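Local coordinates for uncharacterized protein Rv1825/MT1873 (Mycobacterium tuberculosis, PDB 3GMG) that is of unknown function, being the crystallised part of a longer, predicted membrane protein that belongs to the UPF0749 (DUF881) family, at residues T114-M119 and V138-R143; V38-D43 and N59-A64; I69-A74 and V78-D83; E52-V57 and Y104-I109; P47-E52 and K130-R135. One frame throughout, in Å; residues are numbered along the deposited sequence.

Interaction 1: residues T114-M119 and V138-R143; sequences TLAAAM and VQQADR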
# COMPACT_ATOMS: atom_id res chain seq x y z
N THR A 114 9.32 -21.05 -1.11
CA THR A 114 9.66 -19.77 -0.47
C THR A 114 8.49 -19.28 0.38
O THR A 114 8.69 -18.83 1.51
CB THR A 114 10.03 -18.69 -1.48
OG1 THR A 114 11.03 -19.22 -2.38
CG2 THR A 114 10.57 -17.46 -0.80
N LEU A 115 7.28 -19.36 -0.18
CA LEU A 115 6.09 -18.97 0.57
C LEU A 115 5.93 -19.86 1.80
O LEU A 115 5.63 -19.36 2.86
CB LEU A 115 4.84 -19.08 -0.32
CG LEU A 115 4.82 -18.14 -1.53
CD1 LEU A 115 3.70 -18.50 -2.51
CD2 LEU A 115 4.72 -16.69 -1.12
N ALA A 116 6.15 -21.16 1.66
CA ALA A 116 6.07 -22.06 2.81
C ALA A 116 7.13 -21.74 3.85
O ALA A 116 6.86 -21.76 5.05
CB ALA A 116 6.16 -23.51 2.38
N ALA A 117 8.35 -21.47 3.40
CA ALA A 117 9.44 -21.10 4.32
C ALA A 117 9.07 -19.88 5.15
O ALA A 117 9.31 -19.86 6.37
CB ALA A 117 10.75 -20.85 3.56
N ALA A 118 8.47 -18.87 4.51
CA ALA A 118 8.06 -17.67 5.22
C ALA A 118 7.10 -18.01 6.34
O ALA A 118 7.20 -17.49 7.45
CB ALA A 118 7.44 -16.63 4.28
N MET A 119 6.15 -18.90 6.04
CA MET A 119 5.19 -19.29 7.07
C MET A 119 5.83 -19.97 8.26
O MET A 119 5.31 -19.87 9.36
CB MET A 119 4.08 -20.18 6.49
CG MET A 119 3.09 -19.49 5.57
SD MET A 119 2.12 -18.10 6.26
CE MET A 119 3.16 -16.87 5.58
N VAL A 138 -0.16 -25.56 5.73
CA VAL A 138 0.42 -24.92 4.56
C VAL A 138 0.55 -25.95 3.45
O VAL A 138 1.32 -26.91 3.58
CB VAL A 138 1.81 -24.34 4.90
CG1 VAL A 138 2.41 -23.66 3.68
CG2 VAL A 138 1.72 -23.35 6.04
N GLN A 139 -0.20 -25.78 2.38
CA GLN A 139 -0.18 -26.70 1.25
C GLN A 139 0.50 -26.02 0.05
O GLN A 139 -0.03 -25.09 -0.52
CB GLN A 139 -1.61 -27.13 0.88
CG GLN A 139 -1.72 -28.00 -0.36
CD GLN A 139 -1.16 -29.38 -0.11
OE1 GLN A 139 -1.73 -30.16 0.66
NE2 GLN A 139 0.00 -29.68 -0.70
N GLN A 140 1.65 -26.55 -0.36
CA GLN A 140 2.27 -26.14 -1.60
C GLN A 140 1.52 -26.76 -2.76
O GLN A 140 1.07 -27.93 -2.69
CB GLN A 140 3.74 -26.56 -1.65
CG GLN A 140 4.58 -25.89 -0.58
CD GLN A 140 6.05 -26.28 -0.64
OE1 GLN A 140 6.63 -26.35 -1.72
NE2 GLN A 140 6.65 -26.50 0.51
N ALA A 141 1.36 -26.01 -3.85
CA ALA A 141 0.58 -26.47 -4.98
C ALA A 141 1.17 -25.99 -6.30
O ALA A 141 1.60 -24.84 -6.43
CB ALA A 141 -0.87 -26.01 -4.85
N ASP A 142 1.15 -26.86 -7.29
CA ASP A 142 1.61 -26.48 -8.61
C ASP A 142 0.68 -25.46 -9.28
O ASP A 142 1.07 -24.75 -10.20
CB ASP A 142 1.77 -27.72 -9.50
CG ASP A 142 2.96 -28.58 -9.09
OD1 ASP A 142 3.84 -28.12 -8.32
OD2 ASP A 142 3.02 -29.74 -9.56
N ARG A 143 -0.57 -25.38 -8.83
CA ARG A 143 -1.53 -24.41 -9.33
C ARG A 143 -2.49 -23.96 -8.23
O ARG A 143 -3.16 -24.77 -7.61
CB ARG A 143 -2.38 -24.98 -10.46
CG ARG A 143 -3.46 -24.05 -10.96
CD ARG A 143 -4.25 -24.63 -12.13
NE ARG A 143 -5.45 -23.85 -12.35
CZ ARG A 143 -6.44 -24.23 -13.15
NH1 ARG A 143 -6.37 -25.40 -13.80
NH2 ARG A 143 -7.51 -23.45 -13.28
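Met119 meets Val138 with the first part of its side chain and turns away with the rest. Its CB lies 4.0 Å from Val138 CG2, and the next atom, CG, is still 4.1 Å from the same methyl. The flexible thioether then bends at both of the following torsions, so SD and CE leave the strand and enter the interior, where they pack against Ile40 of strand 37-43 and Glu60 and Leu61 of helix 51-63. Val138 has its CG1 anti to the backbone N (chi1 -179°), which spreads the two methyls between two helix residues: CG2 faces Met119, while CG1 lies 4.0 Å from Ala116 CB. Here helix residues 114-119 run nearly antiparallel (169°) to residues 138-141 of the outermost strand of a five-stranded antiparallel sheet; with its helices the domain follows a ferredoxin-like beta-alpha-beta-beta-alpha-beta order, with two helices in the second crossover. A residue as small as Ala116 suits a helix face set close to a strand, since its one methyl meets two strand residues. Gln140, exposed to solvent, reaches in with its chain extended beyond CG; its CG and CD pass alongside Ala116, and NE2 comes to 3.6 Å from Ala116 CB. The side chain of Gln140 also touches Pro112 and Pro113, at the start of the same helix.

Interaction 2: residues V38-D43 and N59-A64; sequences VMITID and NELRAA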
# COMPACT_ATOMS: atom_id res chain seq x y z
N VAL A 38 0.72 -21.38 -2.66
CA VAL A 38 0.31 -22.10 -1.46
C VAL A 38 -1.14 -21.80 -1.12
O VAL A 38 -1.69 -20.77 -1.52
CB VAL A 38 1.17 -21.76 -0.24
CG1 VAL A 38 2.62 -22.17 -0.49
CG2 VAL A 38 1.07 -20.25 0.14
N MET A 39 -1.75 -22.76 -0.43
CA MET A 39 -2.99 -22.56 0.30
C MET A 39 -2.69 -22.73 1.77
O MET A 39 -2.12 -23.74 2.20
CB MET A 39 -4.05 -23.55 -0.14
CG MET A 39 -5.39 -23.44 0.60
SD MET A 39 -6.78 -24.49 -0.03
CE MET A 39 -6.11 -26.04 0.41
N ILE A 40 -3.08 -21.73 2.55
CA ILE A 40 -2.86 -21.69 3.97
C ILE A 40 -4.22 -21.77 4.64
O ILE A 40 -5.09 -20.96 4.36
CB ILE A 40 -2.20 -20.36 4.39
CG1 ILE A 40 -0.89 -20.17 3.62
CG2 ILE A 40 -1.99 -20.32 5.92
CD1 ILE A 40 -0.43 -18.75 3.54
N THR A 41 -4.40 -22.77 5.49
CA THR A 41 -5.61 -22.89 6.29
C THR A 41 -5.31 -22.50 7.73
O THR A 41 -4.30 -22.94 8.30
CB THR A 41 -6.14 -24.31 6.27
OG1 THR A 41 -6.35 -24.71 4.92
CG2 THR A 41 -7.43 -24.40 7.06
N ILE A 42 -6.15 -21.65 8.31
CA ILE A 42 -6.03 -21.26 9.72
C ILE A 42 -7.30 -21.68 10.44
O ILE A 42 -8.39 -21.15 10.15
CB ILE A 42 -5.81 -19.74 9.89
CG1 ILE A 42 -4.48 -19.33 9.26
CG2 ILE A 42 -5.79 -19.41 11.39
CD1 ILE A 42 -4.18 -17.85 9.30
N ASP A 43 -7.17 -22.65 11.33
CA ASP A 43 -8.25 -23.03 12.23
C ASP A 43 -8.05 -22.27 13.53
O ASP A 43 -6.95 -22.27 14.10
CB ASP A 43 -8.27 -24.53 12.46
CG ASP A 43 -9.58 -25.01 13.08
OD1 ASP A 43 -10.65 -24.83 12.46
OD2 ASP A 43 -9.53 -25.60 14.17
N ASN A 59 1.85 -9.85 5.12
CA ASN A 59 3.17 -9.25 4.95
C ASN A 59 4.27 -10.29 4.81
O ASN A 59 5.24 -10.08 4.07
CB ASN A 59 3.47 -8.29 6.10
CG ASN A 59 2.72 -6.97 5.97
OD1 ASN A 59 2.44 -6.53 4.85
ND2 ASN A 59 2.43 -6.32 7.09
N GLU A 60 4.14 -11.42 5.49
CA GLU A 60 5.08 -12.52 5.32
C GLU A 60 5.02 -13.06 3.88
O GLU A 60 6.04 -13.33 3.25
CB GLU A 60 4.84 -13.64 6.34
CG GLU A 60 5.28 -13.23 7.73
CD GLU A 60 4.78 -14.15 8.82
OE1 GLU A 60 4.53 -15.34 8.54
OE2 GLU A 60 4.62 -13.65 9.96
N LEU A 61 3.82 -13.24 3.35
CA LEU A 61 3.65 -13.73 1.99
C LEU A 61 4.20 -12.73 0.97
O LEU A 61 4.85 -13.13 0.01
CB LEU A 61 2.17 -14.06 1.69
CG LEU A 61 1.61 -15.25 2.48
CD1 LEU A 61 0.08 -15.26 2.32
CD2 LEU A 61 2.25 -16.56 2.02
N ARG A 62 3.93 -11.45 1.20
CA ARG A 62 4.51 -10.41 0.34
C ARG A 62 6.02 -10.44 0.39
O ARG A 62 6.67 -10.33 -0.67
CB ARG A 62 4.04 -9.04 0.78
CG ARG A 62 2.64 -8.76 0.46
CD ARG A 62 2.25 -7.45 1.08
NE ARG A 62 0.94 -7.00 0.64
CZ ARG A 62 0.15 -6.19 1.32
NH1 ARG A 62 0.50 -5.72 2.51
NH2 ARG A 62 -1.02 -5.84 0.80
N ALA A 63 6.58 -10.60 1.59
CA ALA A 63 8.04 -10.67 1.75
C ALA A 63 8.59 -11.75 0.83
O ALA A 63 9.51 -11.48 0.05
CB ALA A 63 8.45 -10.92 3.22
N ALA A 64 7.94 -12.92 0.84
CA ALA A 64 8.37 -14.11 0.13
C ALA A 64 8.07 -14.08 -1.37
O ALA A 64 8.24 -15.10 -2.05
CB ALA A 64 7.69 -15.35 0.76
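The first strand and first helix of a ferredoxin-like fold face each other here: strand 37-43 lies in the middle of the antiparallel sheet, and helix 51-63, which follows it in the chain, covers one face. They belong to a split beta-alpha-beta unit, because strand 104-109 is inserted between strand 37-43 and strand 68-72. Although the sequence around residues 38-42 is apolar enough to be predicted as membrane-spanning, in this crystal it is a strand within a globular domain. Ile40 and Leu61 bridge the layers by reaching toward each other tip to tip. Ile40 has CG1 anti to its carbonyl carbon (chi1 -56°) and extends from there, which carries CD1 out toward the helix. Leu61 receives this methyl in its fork: Ile40 CD1 is 3.7 Å from Leu61 CD1 and 3.8 Å from Leu61 CD2, a nearly even straddle. Long branched chains suit the place, for even the closest alpha carbons, those of Val38 and Leu61, are 9.6 Å apart. The shorter Val38 adds a looser touch, its CG2 lying 4.3 Å from Leu61 CD2. All three residues are buried, and no hydrogen bond crosses between the segments, so cohesion is by dispersion and exclusion of water. Leu61 also packs on Ile106 and Ala66. On another side of the helix Arg62 NH1 donates to Asn59 OD1 at 3.1 Å, with the donor tilted 23° from the carbonyl plane.

Interaction 3: residues I69-A74 and V78-D83; sequences IQINDA and VRVGVD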
# COMPACT_ATOMS: atom_id res chain seq x y z
N ILE A 69 -2.73 -12.49 -3.76
CA ILE A 69 -3.18 -13.05 -2.49
C ILE A 69 -4.68 -12.87 -2.38
O ILE A 69 -5.22 -11.81 -2.70
CB ILE A 69 -2.49 -12.37 -1.27
CG1 ILE A 69 -0.97 -12.50 -1.37
CG2 ILE A 69 -2.96 -12.98 0.07
CD1 ILE A 69 -0.22 -11.69 -0.29
N GLN A 70 -5.36 -13.93 -1.93
CA GLN A 70 -6.79 -13.89 -1.66
C GLN A 70 -7.05 -14.47 -0.29
O GLN A 70 -6.48 -15.48 0.08
CB GLN A 70 -7.50 -14.73 -2.72
CG GLN A 70 -9.01 -14.78 -2.61
CD GLN A 70 -9.63 -15.43 -3.81
OE1 GLN A 70 -9.29 -15.13 -4.97
NE2 GLN A 70 -10.60 -16.30 -3.55
N ILE A 71 -7.92 -13.82 0.49
CA ILE A 71 -8.31 -14.33 1.81
C ILE A 71 -9.77 -14.77 1.74
O ILE A 71 -10.61 -13.98 1.35
CB ILE A 71 -8.13 -13.27 2.89
CG1 ILE A 71 -6.66 -12.83 2.95
CG2 ILE A 71 -8.59 -13.80 4.26
CD1 ILE A 71 -6.40 -11.64 3.83
N ASN A 72 -10.03 -16.03 2.08
CA ASN A 72 -11.38 -16.62 2.06
C ASN A 72 -11.81 -16.99 3.47
O ASN A 72 -11.00 -17.35 4.32
CB ASN A 72 -11.40 -17.91 1.25
CG ASN A 72 -11.17 -17.72 -0.25
OD1 ASN A 72 -11.39 -16.66 -0.79
ND2 ASN A 72 -10.81 -18.80 -0.94
N ASP A 73 -13.12 -16.98 3.69
CA ASP A 73 -13.72 -17.81 4.75
C ASP A 73 -14.73 -18.73 4.08
O ASP A 73 -14.69 -18.90 2.87
CB ASP A 73 -14.25 -17.00 5.94
CG ASP A 73 -15.56 -16.29 5.67
OD1 ASP A 73 -16.07 -16.23 4.52
OD2 ASP A 73 -16.12 -15.75 6.66
N ALA A 74 -15.63 -19.34 4.86
CA ALA A 74 -16.56 -20.30 4.28
C ALA A 74 -17.47 -19.68 3.23
O ALA A 74 -17.99 -20.40 2.37
CB ALA A 74 -17.40 -20.95 5.38
N VAL A 78 -11.78 -12.07 -0.43
CA VAL A 78 -11.22 -10.74 -0.59
C VAL A 78 -9.90 -10.85 -1.35
O VAL A 78 -9.03 -11.61 -0.97
CB VAL A 78 -10.96 -10.06 0.75
CG1 VAL A 78 -10.43 -8.64 0.54
CG2 VAL A 78 -12.25 -10.02 1.59
N ARG A 79 -9.79 -10.10 -2.44
CA ARG A 79 -8.54 -9.96 -3.17
C ARG A 79 -7.69 -8.93 -2.47
O ARG A 79 -8.10 -7.78 -2.31
CB ARG A 79 -8.83 -9.48 -4.60
CG ARG A 79 -7.57 -9.29 -5.46
CD ARG A 79 -6.82 -10.61 -5.67
NE ARG A 79 -5.77 -10.47 -6.69
CZ ARG A 79 -5.97 -10.51 -8.00
NH1 ARG A 79 -4.92 -10.33 -8.82
NH2 ARG A 79 -7.18 -10.69 -8.50
N VAL A 80 -6.52 -9.33 -2.02
CA VAL A 80 -5.63 -8.42 -1.31
C VAL A 80 -4.98 -7.46 -2.27
O VAL A 80 -4.60 -7.82 -3.39
CB VAL A 80 -4.55 -9.19 -0.52
CG1 VAL A 80 -3.55 -8.25 0.13
CG2 VAL A 80 -5.20 -10.05 0.54
N GLY A 81 -4.87 -6.20 -1.84
CA GLY A 81 -4.09 -5.20 -2.55
C GLY A 81 -3.24 -4.39 -1.60
O GLY A 81 -3.25 -4.60 -0.39
N VAL A 82 -2.54 -3.41 -2.17
CA VAL A 82 -1.52 -2.67 -1.43
C VAL A 82 -2.11 -1.91 -0.24
O VAL A 82 -1.47 -1.80 0.80
CB VAL A 82 -0.73 -1.72 -2.37
CG1 VAL A 82 -1.66 -0.69 -3.00
CG2 VAL A 82 0.42 -1.06 -1.62
N ASP A 83 -3.36 -1.45 -0.37
CA ASP A 83 -4.03 -0.71 0.69
C ASP A 83 -5.01 -1.55 1.50
O ASP A 83 -5.81 -1.00 2.26
CB ASP A 83 -4.74 0.54 0.13
CG ASP A 83 -5.85 0.23 -0.88
OD1 ASP A 83 -5.88 -0.86 -1.48
OD2 ASP A 83 -6.72 1.11 -1.11
O HOH W 1 -3.59 -9.92 -4.79
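Ile69, Ile71 and Val80 meet on one face of a beta hairpin, strands 68-72 and 77-79, that forms the far edge of the antiparallel sheet. Val80 crosses both isoleucines obliquely. Its CG2 lies 3.7 Å from Ile69 CG2 and 3.8 Å from Ile71 CD1, one methyl touching both isoleucine side chains. Beta-branched residues suit this extended backbone, and their methyls give helix 51-63 an apolar surface on which Ile58 rests against Ile71 and Val80. Beneath them, Ile71 and Val78 form a hydrogen-bonded pair, with Ile71 N to Val78 O and Val78 N to Ile71 O both at 2.9 Å. Gln70 and Arg79 make the neighbouring non-hydrogen-bonded pair and point to the opposite face. There Gln70 runs straight out, CG anti to the backbone N, and its amide donates to Asn72 OD1 on a lone pair in the carbonyl plane, while OE1 accepts from Ala148 N. Arg79 instead folds at chi2 (63°), which lays CD 3.6 Å from Ile69 O; its NH2 is gripped by the backbone carbonyls of Ala148 and Val31. The pairing is only partly completed at Ile69 and Val80. Val80 N donates to Ile69 O, but the return bond is replaced by a water that accepts from Ile69 N and donates to Val80 O. The same water sits in the guanidinium plane at its edge and accepts from Arg79 NE at 2.9 Å.

Interaction 4: residues E52-V57 and Y104-I109; sequences EVMIDV and YSILAI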
# COMPACT_ATOMS: atom_id res chain seq x y z
N GLU A 52 -4.01 -8.35 13.77
CA GLU A 52 -2.56 -8.21 13.66
C GLU A 52 -1.93 -9.45 13.06
O GLU A 52 -0.98 -9.37 12.27
CB GLU A 52 -1.96 -7.93 15.05
CG GLU A 52 -2.19 -6.51 15.58
CD GLU A 52 -3.60 -6.23 16.13
OE1 GLU A 52 -3.90 -5.03 16.33
OE2 GLU A 52 -4.40 -7.17 16.36
N VAL A 53 -2.45 -10.61 13.44
CA VAL A 53 -1.94 -11.88 12.95
C VAL A 53 -2.23 -12.02 11.46
O VAL A 53 -1.37 -12.46 10.70
CB VAL A 53 -2.53 -13.08 13.71
CG1 VAL A 53 -2.03 -14.39 13.13
CG2 VAL A 53 -2.19 -12.99 15.20
N MET A 54 -3.43 -11.63 11.03
CA MET A 54 -3.76 -11.72 9.61
C MET A 54 -2.93 -10.73 8.78
O MET A 54 -2.48 -11.04 7.66
CB MET A 54 -5.26 -11.56 9.36
CG MET A 54 -5.67 -11.76 7.91
SD MET A 54 -5.49 -13.46 7.25
CE MET A 54 -6.93 -14.25 8.02
N ILE A 55 -2.68 -9.55 9.33
CA ILE A 55 -1.80 -8.59 8.67
C ILE A 55 -0.38 -9.18 8.53
O ILE A 55 0.26 -9.06 7.48
CB ILE A 55 -1.74 -7.25 9.43
CG1 ILE A 55 -3.09 -6.53 9.34
CG2 ILE A 55 -0.62 -6.38 8.89
CD1 ILE A 55 -3.33 -5.54 10.46
N ASP A 56 0.11 -9.84 9.59
CA ASP A 56 1.41 -10.54 9.54
C ASP A 56 1.45 -11.64 8.46
O ASP A 56 2.46 -11.81 7.76
CB ASP A 56 1.77 -11.16 10.89
CG ASP A 56 2.14 -10.13 11.96
OD1 ASP A 56 2.36 -8.95 11.65
OD2 ASP A 56 2.18 -10.54 13.15
N VAL A 57 0.37 -12.40 8.31
CA VAL A 57 0.31 -13.43 7.27
C VAL A 57 0.53 -12.77 5.90
O VAL A 57 1.32 -13.24 5.08
CB VAL A 57 -1.05 -14.19 7.27
CG1 VAL A 57 -1.21 -15.03 5.99
CG2 VAL A 57 -1.22 -15.07 8.49
N TYR A 104 -10.13 -19.75 8.21
CA TYR A 104 -9.74 -18.92 7.08
C TYR A 104 -8.89 -19.73 6.11
O TYR A 104 -8.18 -20.65 6.51
CB TYR A 104 -8.91 -17.71 7.55
CG TYR A 104 -9.52 -16.91 8.70
CD1 TYR A 104 -8.93 -16.91 9.96
CD2 TYR A 104 -10.65 -16.14 8.51
CE1 TYR A 104 -9.48 -16.18 11.01
CE2 TYR A 104 -11.20 -15.41 9.54
CZ TYR A 104 -10.63 -15.43 10.78
OH TYR A 104 -11.19 -14.67 11.79
N SER A 105 -8.94 -19.34 4.84
CA SER A 105 -8.07 -19.93 3.79
C SER A 105 -7.41 -18.78 3.08
O SER A 105 -8.08 -17.85 2.64
CB SER A 105 -8.92 -20.75 2.81
OG SER A 105 -8.11 -21.59 1.98
N ILE A 106 -6.08 -18.82 2.98
CA ILE A 106 -5.35 -17.78 2.26
C ILE A 106 -4.66 -18.42 1.08
O ILE A 106 -3.94 -19.39 1.25
CB ILE A 106 -4.32 -17.05 3.15
CG1 ILE A 106 -5.02 -16.45 4.39
CG2 ILE A 106 -3.60 -15.97 2.35
CD1 ILE A 106 -4.96 -17.34 5.63
N LEU A 107 -4.92 -17.89 -0.10
CA LEU A 107 -4.31 -18.38 -1.35
C LEU A 107 -3.27 -17.37 -1.78
O LEU A 107 -3.52 -16.18 -1.76
CB LEU A 107 -5.36 -18.50 -2.45
CG LEU A 107 -6.60 -19.33 -2.12
CD1 LEU A 107 -7.65 -19.17 -3.20
CD2 LEU A 107 -6.21 -20.80 -2.04
N ALA A 108 -2.09 -17.84 -2.14
CA ALA A 108 -1.02 -16.96 -2.60
C ALA A 108 -0.28 -17.60 -3.76
O ALA A 108 0.05 -18.79 -3.70
CB ALA A 108 -0.06 -16.66 -1.51
N ILE A 109 -0.03 -16.81 -4.79
CA ILE A 109 0.71 -17.25 -5.97
C ILE A 109 2.14 -16.76 -5.87
O ILE A 109 2.37 -15.57 -5.63
CB ILE A 109 0.05 -16.75 -7.25
CG1 ILE A 109 -1.30 -17.46 -7.48
CG2 ILE A 109 0.96 -16.99 -8.48
CD1 ILE A 109 -2.19 -16.82 -8.53
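One face of the Tyr104 ring carries the terminal methyl of Met54. CE stands 3.7 Å above the ring plane and is shifted toward the rim, nearest to CG at 3.8 Å and CD1 at 3.9 Å, so it covers the end of the ring next to CB rather than its centre. Measured to the centroid the distance is 4.1 Å and the approach lies 24° off the ring normal, which makes this a CH-pi contact over the face. Met54 gets there by a hooked path: CG leaves anti to the backbone N (chi1 -175°), and bends at the next two torsions swing the methyl toward the ring. At the bend SD meets Ile106, reaching toward it tip to tip, 4.2 Å from CG1. One turn further along the helix, Val57 touches the same Ile106 CG1 more loosely through its own CG1, at 4.4 Å. In the ferredoxin-like layering residues 52-57 of the helix lie over strand 104-109 nearly parallel to it, the axes of the two segments approaching to 11.5 Å at 21°. A gap that wide suits long side chains, and an unbranched methionine can adapt to a ring and an aliphatic chain at once. Leu93 from strand 92-95 packs against both Met54 and Tyr104, while Ile69 and Ile42 flank Ile106. With no hydrogen bond across the segments, the contact holds by dispersion and weak CH-pi attraction, sensitive to fit but undemanding in direction.

Interaction 5: residues P47-E52 and K130-R135; sequences PGVAPE and KRVGGR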
# COMPACT_ATOMS: atom_id res chain seq x y z
N PRO A 47 -12.33 -18.32 19.56
CA PRO A 47 -11.31 -17.84 18.63
C PRO A 47 -10.35 -16.87 19.33
O PRO A 47 -10.74 -16.18 20.28
CB PRO A 47 -12.12 -17.09 17.59
CG PRO A 47 -13.28 -16.54 18.39
CD PRO A 47 -13.61 -17.60 19.36
N GLY A 48 -9.11 -16.83 18.85
CA GLY A 48 -8.13 -15.91 19.37
C GLY A 48 -7.28 -15.16 18.36
O GLY A 48 -6.43 -14.38 18.77
N VAL A 49 -7.50 -15.35 17.06
CA VAL A 49 -6.62 -14.74 16.05
C VAL A 49 -7.09 -13.34 15.76
O VAL A 49 -8.18 -13.14 15.20
CB VAL A 49 -6.51 -15.60 14.76
CG1 VAL A 49 -5.76 -14.84 13.64
CG2 VAL A 49 -5.84 -16.93 15.05
N ALA A 50 -6.27 -12.36 16.14
CA ALA A 50 -6.60 -10.96 15.98
C ALA A 50 -6.19 -10.42 14.61
O ALA A 50 -5.40 -11.06 13.89
CB ALA A 50 -5.92 -10.13 17.08
N PRO A 51 -6.68 -9.23 14.24
CA PRO A 51 -6.30 -8.59 12.97
C PRO A 51 -4.79 -8.57 12.72
O PRO A 51 -4.36 -8.76 11.58
CB PRO A 51 -6.85 -7.17 13.10
CG PRO A 51 -7.98 -7.30 14.06
CD PRO A 51 -7.68 -8.42 14.98
N GLU A 52 -4.01 -8.35 13.77
CA GLU A 52 -2.56 -8.21 13.66
C GLU A 52 -1.93 -9.45 13.06
O GLU A 52 -0.98 -9.37 12.27
CB GLU A 52 -1.96 -7.93 15.05
CG GLU A 52 -2.19 -6.51 15.58
CD GLU A 52 -3.60 -6.23 16.13
OE1 GLU A 52 -3.90 -5.03 16.33
OE2 GLU A 52 -4.40 -7.17 16.36
N LYS A 130 -0.59 -20.30 16.80
CA LYS A 130 -0.37 -21.36 17.76
C LYS A 130 -0.60 -20.89 19.19
O LYS A 130 -1.15 -21.64 20.01
CB LYS A 130 1.04 -21.93 17.62
CG LYS A 130 1.28 -22.76 16.39
CD LYS A 130 2.73 -23.19 16.31
CE LYS A 130 3.02 -24.15 15.18
NZ LYS A 130 4.49 -24.36 14.99
N ARG A 131 -0.20 -19.66 19.50
CA ARG A 131 -0.22 -19.23 20.90
C ARG A 131 -1.65 -19.01 21.40
O ARG A 131 -1.88 -19.01 22.61
CB ARG A 131 0.66 -18.00 21.13
CG ARG A 131 0.03 -16.65 20.93
CD ARG A 131 0.95 -15.56 21.52
NE ARG A 131 2.35 -15.80 21.17
CZ ARG A 131 2.99 -15.29 20.10
NH1 ARG A 131 2.39 -14.46 19.25
NH2 ARG A 131 4.27 -15.62 19.89
N VAL A 132 -2.59 -18.83 20.48
CA VAL A 132 -4.00 -18.67 20.84
C VAL A 132 -4.79 -19.96 20.64
O VAL A 132 -6.02 -19.93 20.65
CB VAL A 132 -4.65 -17.42 20.13
CG1 VAL A 132 -3.94 -16.14 20.52
CG2 VAL A 132 -4.67 -17.58 18.60
N GLY A 133 -4.09 -21.09 20.48
CA GLY A 133 -4.72 -22.40 20.38
C GLY A 133 -5.19 -22.77 18.98
O GLY A 133 -5.94 -23.72 18.81
N GLY A 134 -4.76 -22.01 17.98
CA GLY A 134 -5.09 -22.36 16.60
C GLY A 134 -4.05 -23.23 15.92
O GLY A 134 -3.03 -23.62 16.51
N ARG A 135 -4.32 -23.56 14.66
CA ARG A 135 -3.48 -24.43 13.84
C ARG A 135 -3.39 -23.81 12.46
O ARG A 135 -4.39 -23.33 11.97
CB ARG A 135 -4.14 -25.81 13.66
CG ARG A 135 -3.52 -26.93 14.45
CD ARG A 135 -3.70 -28.24 13.69
NE ARG A 135 -5.05 -28.40 13.13
CZ ARG A 135 -5.31 -29.03 11.99
NH1 ARG A 135 -4.30 -29.53 11.29
NH2 ARG A 135 -6.55 -29.15 11.53
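Val132 presses both of its methyls against the backbone of Gly48. CG1 is 3.5 Å from Gly48 O and CG2 is 3.6 Å from Gly48 C, so the branched end lies across a bare peptide. Glycine suits this position because a beta carbon there would point straight into Val132 CB; the two alpha carbons, Gly48 CA and Val132 CA, are 5.2 Å apart. The first torsion of Val132 (-61°) puts CG2 in the crowded position between backbone N and carbonyl carbon, and from there it also reaches Val49. The two valines cross at about a right angle, CG2 to CG2 at 3.8 Å, and the buried Val49 closes the inner side. Outward the contact thins quickly: Lys130, Arg131 and Gly133 are exposed and make no touch across it. Two chain reversals meet at this border of the domain. Residues 47-50 lead into helix 51-63, with Ala50 at its N-cap position, while helix 125-131 ends in a Schellman motif in which Gly133 N, on a residue with positive phi, donates to Lys130 O at 3.0 Å and Gly134 N turns back to Val129 O. The carboxylate of Asp44 holds the other loop, accepting from Gly48 N and Val49 N. Since no hydrogen bond joins the two segments, their attachment is van der Waals in kind, valine methyls against a peptide and a second valine, with backbone pairing of Arg135 and Asp43 joining the chains close by.

All five contacts serve one ferredoxin-like domain, and no ligand or active site is known to organise them. Interactions 2 and 4, with centres about 5 Å apart, share helix 51-63 and lie over neighbouring strands, joined by backbone pairing of Ile40 O with Ile106 N. Interaction 1 extends this layer to one edge of the sheet, its centre about 8 Å from that of interaction 2, and Gln139 N pairs with Met39 O. Interaction 3 forms the opposite edge, about 17 Å from interaction 1 between centres, and joins interaction 4 through Asn72 N and Ser105 O. Interaction 5 is peripheral, its centre about 20 Å from that of interaction 1, yet it shares Glu52 with interaction 4, and Arg135 O meets Asp43 N of interaction 2.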